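Local coordinates for protein NAD-dependent aldehyde dehydrogenase (Burkholderia multivorans, PDB 5UJU) that probably oxidises aldehydes to carboxylic acids with NAD as the electron acceptor, at residues Asp162-Tyr170 / Ser525-Gly533; Ser35-Tyr46 / Phe153-Asp162. One frame throughout, in Å; residues are numbered along the deposited sequence.

Contact 1: residues Asp162-Tyr170 / Ser525-Gly533. With EDO (1,2-ethanediol), chain G.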
loop_
_atom_site.group_PDB
_atom_site.type_symbol
_atom_site.label_atom_id
_atom_site.label_comp_id
_atom_site.label_asym_id
_atom_site.label_seq_id
_atom_site.Cartn_x
_atom_site.Cartn_y
_atom_site.Cartn_z
ATOM N N ASP A 162 18.396 -6.950 -12.372
ATOM C CA ASP A 162 17.305 -7.909 -12.170
ATOM C C ASP A 162 16.226 -7.345 -11.244
ATOM O O ASP A 162 15.029 -7.410 -11.545
ATOM C CB ASP A 162 17.845 -9.218 -11.583
ATOM C CG ASP A 162 18.579 -10.077 -12.592
ATOM O OD1 ASP A 162 18.366 -9.906 -13.810
ATOM O OD2 ASP A 162 19.380 -10.936 -12.147
ATOM N N ARG A 163 16.637 -6.813 -10.092
ATOM C CA ARG A 163 15.674 -6.313 -9.110
ATOM C C ARG A 163 14.956 -5.071 -9.622
ATOM O O ARG A 163 13.782 -4.848 -9.302
ATOM C CB ARG A 163 16.376 -6.022 -7.775
ATOM C CG ARG A 163 16.779 -7.277 -6.965
ATOM C CD ARG A 163 15.550 -8.018 -6.426
ATOM N NE ARG A 163 15.904 -9.226 -5.664
ATOM C CZ ARG A 163 15.024 -10.025 -5.054
ATOM N NH1 ARG A 163 13.717 -9.771 -5.116
ATOM N NH2 ARG A 163 15.448 -11.096 -4.382
ATOM N N ALA A 164 15.659 -4.224 -10.375
ATOM C CA ALA A 164 14.992 -3.100 -11.029
ATOM C C ALA A 164 13.938 -3.601 -12.011
ATOM O O ALA A 164 12.790 -3.150 -11.994
ATOM C CB ALA A 164 16.025 -2.216 -11.733
ATOM N N LEU A 165 14.302 -4.583 -12.841
ATOM C CA LEU A 165 13.368 -5.107 -13.831
ATOM C C LEU A 165 12.173 -5.774 -13.162
ATOM O O LEU A 165 11.032 -5.653 -13.630
ATOM C CB LEU A 165 14.089 -6.114 -14.729
ATOM C CG LEU A 165 13.194 -6.707 -15.825
ATOM C CD1 LEU A 165 13.032 -5.730 -16.939
ATOM C CD2 LEU A 165 13.731 -8.011 -16.353
ATOM N N GLU A 166 12.423 -6.466 -12.051
ATOM C CA GLU A 166 11.346 -7.031 -11.247
ATOM C C GLU A 166 10.364 -5.958 -10.797
ATOM O O GLU A 166 9.144 -6.141 -10.882
ATOM C CB GLU A 166 11.953 -7.757 -10.044
ATOM C CG GLU A 166 10.947 -8.407 -9.139
ATOM C CD GLU A 166 11.634 -9.102 -7.971
ATOM O OE1 GLU A 166 12.409 -8.424 -7.262
ATOM O OE2 GLU A 166 11.399 -10.308 -7.778
ATOM N N ALA A 167 10.880 -4.826 -10.312
ATOM C CA ALA A 167 10.008 -3.739 -9.884
ATOM C C ALA A 167 9.186 -3.191 -11.056
ATOM O O ALA A 167 7.997 -2.893 -10.901
ATOM C CB ALA A 167 10.838 -2.634 -9.237
ATOM N N VAL A 168 9.809 -3.050 -12.233
ATOM C CA VAL A 168 9.087 -2.576 -13.412
ATOM C C VAL A 168 7.992 -3.564 -13.791
ATOM O O VAL A 168 6.868 -3.171 -14.130
ATOM C CB VAL A 168 10.065 -2.344 -14.580
ATOM C CG1 VAL A 168 9.305 -2.043 -15.865
ATOM C CG2 VAL A 168 11.024 -1.210 -14.257
ATOM N N ALA A 169 8.291 -4.866 -13.697
ATOM C CA ALA A 169 7.314 -5.888 -14.060
ATOM C C ALA A 169 6.103 -5.861 -13.129
ATOM O O ALA A 169 4.960 -5.962 -13.590
ATOM C CB ALA A 169 7.973 -7.275 -14.051
ATOM N N TYR A 170 6.334 -5.740 -11.817
ATOM C CA TYR A 170 5.217 -5.611 -10.877
ATOM C C TYR A 170 4.390 -4.354 -11.160
ATOM O O TYR A 170 3.157 -4.392 -11.098
ATOM C CB TYR A 170 5.730 -5.594 -9.438
ATOM C CG TYR A 170 5.885 -6.987 -8.860
ATOM C CD1 TYR A 170 7.114 -7.634 -8.868
ATOM C CD2 TYR A 170 4.785 -7.672 -8.367
ATOM C CE1 TYR A 170 7.250 -8.931 -8.347
ATOM C CE2 TYR A 170 4.905 -8.956 -7.851
ATOM C CZ TYR A 170 6.137 -9.575 -7.849
ATOM O OH TYR A 170 6.234 -10.834 -7.352
ATOM N N SER A 525 19.826 -14.126 -2.626
ATOM C CA SER A 525 18.432 -14.161 -3.042
ATOM C C SER A 525 18.360 -13.816 -4.523
ATOM O O SER A 525 19.121 -12.976 -5.016
ATOM C CB SER A 525 17.542 -13.211 -2.214
ATOM O OG SER A 525 17.728 -11.846 -2.554
ATOM N N ALA A 526 17.430 -14.458 -5.219
ATOM C CA ALA A 526 17.262 -14.285 -6.655
ATOM C C ALA A 526 15.991 -13.498 -6.925
ATOM O O ALA A 526 14.926 -13.825 -6.383
ATOM C CB ALA A 526 17.209 -15.635 -7.374
ATOM N N ALA A 527 16.111 -12.448 -7.740
ATOM C CA ALA A 527 14.928 -11.757 -8.242
ATOM C C ALA A 527 14.004 -12.749 -8.947
ATOM O O ALA A 527 14.447 -13.791 -9.445
ATOM C CB ALA A 527 15.330 -10.633 -9.225
ATOM N N PHE A 528 12.708 -12.425 -8.977
ATOM C CA PHE A 528 11.651 -13.200 -9.634
ATOM C C PHE A 528 11.398 -14.539 -8.946
ATOM O O PHE A 528 10.760 -15.422 -9.534
ATOM C CB PHE A 528 11.938 -13.456 -11.122
ATOM C CG PHE A 528 12.311 -12.217 -11.895
ATOM C CD1 PHE A 528 11.344 -11.295 -12.270
ATOM C CD2 PHE A 528 13.636 -11.982 -12.248
ATOM C CE1 PHE A 528 11.689 -10.160 -12.985
ATOM C CE2 PHE A 528 13.993 -10.848 -12.947
ATOM C CZ PHE A 528 13.016 -9.937 -13.324
ATOM N N SER A 529 11.928 -14.743 -7.743
ATOM C CA SER A 529 11.616 -15.956 -6.997
ATOM C C SER A 529 11.630 -15.675 -5.493
ATOM O O SER A 529 10.656 -15.983 -4.795
ATOM C CB SER A 529 12.590 -17.077 -7.366
ATOM O OG SER A 529 12.267 -18.291 -6.694
ATOM N N ASP A 530 12.700 -15.051 -4.993
ATOM C CA ASP A 530 12.861 -14.798 -3.564
ATOM C C ASP A 530 12.394 -13.385 -3.226
ATOM O O ASP A 530 12.949 -12.405 -3.732
ATOM C CB ASP A 530 14.318 -14.991 -3.143
ATOM C CG ASP A 530 14.853 -16.376 -3.500
ATOM O OD1 ASP A 530 14.120 -17.376 -3.321
ATOM O OD2 ASP A 530 16.004 -16.463 -3.971
ATOM N N PHE A 531 11.387 -13.287 -2.358
ATOM C CA PHE A 531 11.036 -12.005 -1.763
ATOM C C PHE A 531 12.133 -11.593 -0.795
ATOM O O PHE A 531 12.472 -12.346 0.128
ATOM C CB PHE A 531 9.700 -12.099 -1.028
ATOM C CG PHE A 531 8.538 -12.432 -1.920
ATOM C CD1 PHE A 531 7.991 -11.467 -2.756
ATOM C CD2 PHE A 531 7.995 -13.715 -1.920
ATOM C CE1 PHE A 531 6.924 -11.771 -3.579
ATOM C CE2 PHE A 531 6.929 -14.028 -2.735
ATOM C CZ PHE A 531 6.391 -13.053 -3.570
ATOM N N HIS A 532 12.687 -10.401 -0.998
ATOM C CA HIS A 532 13.694 -9.851 -0.099
ATOM C C HIS A 532 12.979 -9.073 1.005
ATOM O O HIS A 532 12.411 -8.000 0.757
ATOM C CB HIS A 532 14.666 -8.961 -0.864
ATOM C CG HIS A 532 15.675 -8.290 0.008
ATOM N ND1 HIS A 532 16.783 -8.947 0.502
ATOM C CD2 HIS A 532 15.744 -7.024 0.483
ATOM C CE1 HIS A 532 17.491 -8.113 1.243
ATOM N NE2 HIS A 532 16.885 -6.937 1.245
ATOM N N GLY A 533 13.007 -9.613 2.222
ATOM C CA GLY A 533 12.185 -9.104 3.304
ATOM C C GLY A 533 10.718 -9.427 3.084
ATOM O O GLY A 533 10.294 -9.687 1.953
HETATM C C1 EDO G . 19.197 -18.767 -4.475
HETATM O O1 EDO G . 19.424 -17.396 -4.146
HETATM C C2 EDO G . 17.730 -19.005 -4.822
HETATM O O2 EDO G . 16.873 -18.800 -3.685
HETATM O O HOH W 1 18.962 -11.557 -8.983
HETATM O O HOH W 2 18.654 -10.405 -6.436
#
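The backbone carbonyl D530 O is gripped end-on by both terminal nitrogens of R163, at 3.1 Å from NH1 and 2.9 Å from NH2. This buried clasp fastens helix 158-175 of the aldehyde dehydrogenase fold to the long loop that follows strand 511-514. Both bonds lie close to the guanidinium plane, and the NH1 bond runs nearly along the C=O axis. NH2 also makes a weak bond to S525 OG. The guanidinium is sandwiched, with A527 CA over the centre of one face and H532 CB toward the rim of the other, while a water joins NE to S525 O.

One turn along the helix, E166 has CG anti to its nitrogen (chi1 -179°) and an extended chain that carries its carboxylate to the loop. OE1 takes a salt bridge from R163 NH1 (2.9 Å) through its syn lone pair. OE2 accepts F528 N at 2.8 Å from above the carboxylate plane. The two oxygens thus fix both the arginine and the backbone of the loop.

The F528 ring packs back against the helix, its CZ 3.7 Å from L165 CD2. The D530 side chain turns to the subunit interface, where OD1 forms a salt bridge with K198 of the second subunit. D530 OD2 accepts from O2 of 1,2-ethanediol, probably from the crystallisation liquor, and from A526 N at 2.8 Å on its anti side.

Contact 2: residues Ser35-Tyr46 / Phe153-Asp162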
loop_
_atom_site.group_PDB
_atom_site.type_symbol
_atom_site.label_atom_id
_atom_site.label_comp_id
_atom_site.label_asym_id
_atom_site.label_seq_id
_atom_site.Cartn_x
_atom_site.Cartn_y
_atom_site.Cartn_z
ATOM N N SER A 35 16.608 -14.661 -15.445
ATOM C CA SER A 35 17.318 -13.386 -15.441
ATOM C C SER A 35 17.697 -13.002 -16.862
ATOM O O SER A 35 18.367 -13.780 -17.549
ATOM C CB SER A 35 18.584 -13.441 -14.587
ATOM O OG SER A 35 19.339 -12.250 -14.773
ATOM N N PRO A 36 17.310 -11.812 -17.336
ATOM C CA PRO A 36 17.727 -11.386 -18.677
ATOM C C PRO A 36 19.121 -10.791 -18.713
ATOM O O PRO A 36 19.610 -10.471 -19.807
ATOM C CB PRO A 36 16.682 -10.325 -19.037
ATOM C CG PRO A 36 16.392 -9.681 -17.715
ATOM C CD PRO A 36 16.474 -10.793 -16.675
ATOM N N PHE A 37 19.766 -10.612 -17.561
ATOM C CA PHE A 37 21.064 -9.956 -17.486
ATOM C C PHE A 37 22.095 -10.983 -17.034
ATOM O O PHE A 37 21.978 -11.548 -15.942
ATOM C CB PHE A 37 21.001 -8.754 -16.543
ATOM C CG PHE A 37 19.936 -7.726 -16.928
ATOM C CD1 PHE A 37 20.001 -7.046 -18.138
ATOM C CD2 PHE A 37 18.881 -7.442 -16.063
ATOM C CE1 PHE A 37 19.025 -6.103 -18.494
ATOM C CE2 PHE A 37 17.901 -6.501 -16.400
ATOM C CZ PHE A 37 17.970 -5.829 -17.615
ATOM N N ALA A 38 23.079 -11.244 -17.891
ATOM C CA ALA A 38 24.077 -12.271 -17.616
ATOM C C ALA A 38 24.914 -11.886 -16.406
ATOM O O ALA A 38 25.590 -10.852 -16.411
ATOM C CB ALA A 38 24.968 -12.485 -18.835
ATOM N N GLU A 39 24.868 -12.718 -15.363
ATOM C CA GLU A 39 25.590 -12.399 -14.141
ATOM C C GLU A 39 27.086 -12.675 -14.253
ATOM O O GLU A 39 27.858 -12.137 -13.451
ATOM C CB GLU A 39 25.002 -13.178 -12.963
ATOM C CG GLU A 39 25.207 -14.664 -13.076
ATOM C CD GLU A 39 24.768 -15.400 -11.826
ATOM O OE1 GLU A 39 24.106 -14.788 -10.958
ATOM O OE2 GLU A 39 25.125 -16.584 -11.696
ATOM N N MET A 40 27.517 -13.495 -15.218
ATOM C CA MET A 40 28.968 -13.652 -15.275
ATOM C C MET A 40 29.593 -12.566 -16.149
ATOM O O MET A 40 29.063 -12.252 -17.220
ATOM C CB MET A 40 29.353 -15.019 -15.820
ATOM C CG MET A 40 28.890 -16.175 -14.942
ATOM S SD MET A 40 29.491 -16.058 -13.243
ATOM C CE MET A 40 31.269 -16.170 -13.479
ATOM N N PRO A 41 30.715 -11.966 -15.696
ATOM C CA PRO A 41 31.414 -10.927 -16.482
ATOM C C PRO A 41 32.221 -11.522 -17.635
ATOM O O PRO A 41 33.437 -11.326 -17.753
ATOM C CB PRO A 41 32.299 -10.258 -15.421
ATOM C CG PRO A 41 32.630 -11.377 -14.467
ATOM C CD PRO A 41 31.395 -12.246 -14.416
ATOM N N SER A 42 31.526 -12.249 -18.516
ATOM C CA SER A 42 32.126 -13.059 -19.570
ATOM C C SER A 42 32.423 -12.207 -20.802
ATOM O O SER A 42 31.605 -11.368 -21.184
ATOM C CB SER A 42 31.188 -14.194 -19.959
ATOM O OG SER A 42 30.117 -13.696 -20.748
ATOM N N PRO A 43 33.571 -12.420 -21.455
ATOM C CA PRO A 43 33.835 -11.695 -22.709
ATOM C C PRO A 43 32.823 -12.007 -23.802
ATOM O O PRO A 43 32.556 -11.148 -24.655
ATOM C CB PRO A 43 35.245 -12.166 -23.099
ATOM C CG PRO A 43 35.832 -12.766 -21.854
ATOM C CD PRO A 43 34.669 -13.335 -21.100
ATOM N N LYS A 44 32.241 -13.210 -23.787
ATOM C CA LYS A 44 31.220 -13.563 -24.768
ATOM C C LYS A 44 30.067 -12.567 -24.763
ATOM O O LYS A 44 29.609 -12.126 -25.823
ATOM C CB LYS A 44 30.705 -14.976 -24.497
ATOM N N VAL A 45 29.611 -12.173 -23.580
ATOM C CA VAL A 45 28.421 -11.338 -23.473
ATOM C C VAL A 45 28.753 -9.852 -23.539
ATOM O O VAL A 45 28.043 -9.078 -24.189
ATOM C CB VAL A 45 27.680 -11.701 -22.171
ATOM C CG1 VAL A 45 26.426 -10.847 -22.003
ATOM C CG2 VAL A 45 27.351 -13.193 -22.157
ATOM N N TYR A 46 29.819 -9.420 -22.866
ATOM C CA TYR A 46 30.086 -8.001 -22.666
ATOM C C TYR A 46 31.234 -7.480 -23.523
ATOM O O TYR A 46 31.671 -6.341 -23.328
ATOM C CB TYR A 46 30.356 -7.730 -21.186
ATOM C CG TYR A 46 29.149 -7.982 -20.305
ATOM C CD1 TYR A 46 28.173 -7.011 -20.148
ATOM C CD2 TYR A 46 28.980 -9.201 -19.643
ATOM C CE1 TYR A 46 27.058 -7.231 -19.348
ATOM C CE2 TYR A 46 27.862 -9.436 -18.842
ATOM C CZ TYR A 46 26.903 -8.446 -18.700
ATOM O OH TYR A 46 25.792 -8.653 -17.907
ATOM N N PHE A 153 30.444 -6.545 -9.323
ATOM C CA PHE A 153 29.831 -6.698 -10.639
ATOM C C PHE A 153 28.429 -7.296 -10.537
ATOM O O PHE A 153 27.458 -6.720 -11.035
ATOM C CB PHE A 153 30.726 -7.571 -11.521
ATOM C CG PHE A 153 30.192 -7.771 -12.912
ATOM C CD1 PHE A 153 30.484 -6.856 -13.925
ATOM C CD2 PHE A 153 29.394 -8.865 -13.209
ATOM C CE1 PHE A 153 29.985 -7.030 -15.209
ATOM C CE2 PHE A 153 28.891 -9.047 -14.493
ATOM C CZ PHE A 153 29.182 -8.124 -15.495
ATOM N N GLN A 154 28.302 -8.453 -9.890
ATOM C CA GLN A 154 27.007 -9.125 -9.830
ATOM C C GLN A 154 26.002 -8.320 -9.020
ATOM O O GLN A 154 24.927 -7.964 -9.517
ATOM C CB GLN A 154 27.168 -10.521 -9.242
ATOM C CG GLN A 154 28.072 -11.411 -10.036
ATOM C CD GLN A 154 27.896 -12.870 -9.660
ATOM O OE1 GLN A 154 27.358 -13.186 -8.596
ATOM N NE2 GLN A 154 28.331 -13.766 -10.542
ATOM N N ALA A 155 26.342 -8.011 -7.767
ATOM C CA ALA A 155 25.402 -7.291 -6.915
ATOM C C ALA A 155 25.194 -5.854 -7.378
ATOM O O ALA A 155 24.096 -5.311 -7.230
ATOM C CB ALA A 155 25.883 -7.322 -5.461
ATOM N N GLY A 156 26.221 -5.211 -7.933
ATOM C CA GLY A 156 26.042 -3.839 -8.363
ATOM C C GLY A 156 25.450 -3.717 -9.751
ATOM O O GLY A 156 24.771 -2.731 -10.046
ATOM N N GLY A 157 25.666 -4.720 -10.608
ATOM C CA GLY A 157 25.211 -4.669 -11.979
ATOM C C GLY A 157 24.029 -5.592 -12.222
ATOM O O GLY A 157 22.911 -5.321 -11.786
ATOM N N PRO A 158 24.271 -6.716 -12.905
ATOM C CA PRO A 158 23.164 -7.618 -13.293
ATOM C C PRO A 158 22.135 -7.945 -12.218
ATOM O O PRO A 158 20.935 -7.892 -12.508
ATOM C CB PRO A 158 23.920 -8.875 -13.746
ATOM C CG PRO A 158 25.177 -8.343 -14.320
ATOM C CD PRO A 158 25.541 -7.098 -13.539
ATOM N N HIS A 159 22.550 -8.292 -10.992
ATOM C CA HIS A 159 21.556 -8.646 -9.974
ATOM C C HIS A 159 20.718 -7.436 -9.570
ATOM O O HIS A 159 19.506 -7.564 -9.345
ATOM C CB HIS A 159 22.232 -9.265 -8.745
ATOM C CG HIS A 159 22.774 -10.640 -8.979
ATOM N ND1 HIS A 159 23.389 -11.374 -7.989
ATOM C CD2 HIS A 159 22.793 -11.417 -10.087
ATOM C CE1 HIS A 159 23.775 -12.538 -8.478
ATOM N NE2 HIS A 159 23.423 -12.590 -9.750
ATOM N N ALA A 160 21.342 -6.252 -9.485
ATOM C CA ALA A 160 20.576 -5.039 -9.210
ATOM C C ALA A 160 19.646 -4.725 -10.366
ATOM O O ALA A 160 18.489 -4.333 -10.154
ATOM C CB ALA A 160 21.505 -3.852 -8.950
ATOM N N GLN A 161 20.141 -4.901 -11.594
ATOM C CA GLN A 161 19.309 -4.710 -12.775
ATOM C C GLN A 161 18.149 -5.703 -12.799
ATOM O O GLN A 161 17.024 -5.341 -13.162
ATOM C CB GLN A 161 20.188 -4.816 -14.022
ATOM C CG GLN A 161 21.246 -3.708 -14.086
ATOM C CD GLN A 161 22.525 -4.141 -14.754
ATOM O OE1 GLN A 161 22.583 -5.197 -15.387
ATOM N NE2 GLN A 161 23.565 -3.320 -14.629
ATOM N N ASP A 162 18.396 -6.950 -12.372
ATOM C CA ASP A 162 17.305 -7.909 -12.170
ATOM C C ASP A 162 16.226 -7.345 -11.244
ATOM O O ASP A 162 15.029 -7.410 -11.545
ATOM C CB ASP A 162 17.845 -9.218 -11.583
ATOM C CG ASP A 162 18.579 -10.077 -12.592
ATOM O OD1 ASP A 162 18.366 -9.906 -13.810
ATOM O OD2 ASP A 162 19.380 -10.936 -12.147
HETATM O O HOH W 3 21.623 -11.603 -13.060
#
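The N-terminal segment 35-46, a loop that ends in the short helix 43-46, runs over the junction where helix 149-156 ends and helix 158-175 begins, with G157 as the N-cap of the second helix. Polar links and a cluster of rings hold it there.

E39 OE1 accepts H159 NE2 at 2.6 Å in a His-carboxylate hydrogen bond, nearly straight at 162° and in the imidazole plane. The glutamate places CG between its own nitrogen and carbonyl carbon (chi1 66°), then extends toward the histidine; its other oxygen, OE2, forms a salt bridge with K186 of the second subunit. Beside it, Q154 NE2 gives a weak bond to E39 O.

At the start of the segment S35 OG lies 2.7 Å from D162 OD1. A water donates to both F37 O and D162 OD2, closing a second link to the same carboxylate.

F37 lays one ring face over Q161 CB, which sits 4.0 Å from the ring centroid, while D162 OD1 lies at the ring edge. Farther along, F153 is pinched between two prolines: P41 CB stands over the centre of one face, 3.7 Å from the centroid, and P158 CD lies toward the rim of the other. F153 points its edge at the face of Y46 in a T-shaped pair with planes at 89°. Y46 OH, in turn, donates to A38 O at 2.7 Å in the carbonyl plane, tying helix 43-46 back to the loop before it.

Each segment thus presents a carboxylate to the other: E39 meets H159, and D162 meets S35 and the water. The E39 carboxylate, its charge shared with K186 of the second subunit, would fix the imidazole's rotation and favour a proton on NE2.

From the N terminus, contact 2 comes first: segment 35-46 is met by 153-162 after a mostly helical excursion that includes helices 97-132 and 134-145. It closes before contact 1 opens, so the two stand in series, joined at D162, which belongs to both. Contact 1 then closes a far longer loop, 162-170 with 525-533, spanning the second mixed sheet, which ends with strand 511-514, and most strands of the first. Helix 158-175 is the common element, receiving the N-terminal segment around its start and the late loop farther along. The contacts, with centres about 15 Å apart, touch directly where L165 CD2 meets P36 CG at 3.4 Å, and each reaches the second subunit.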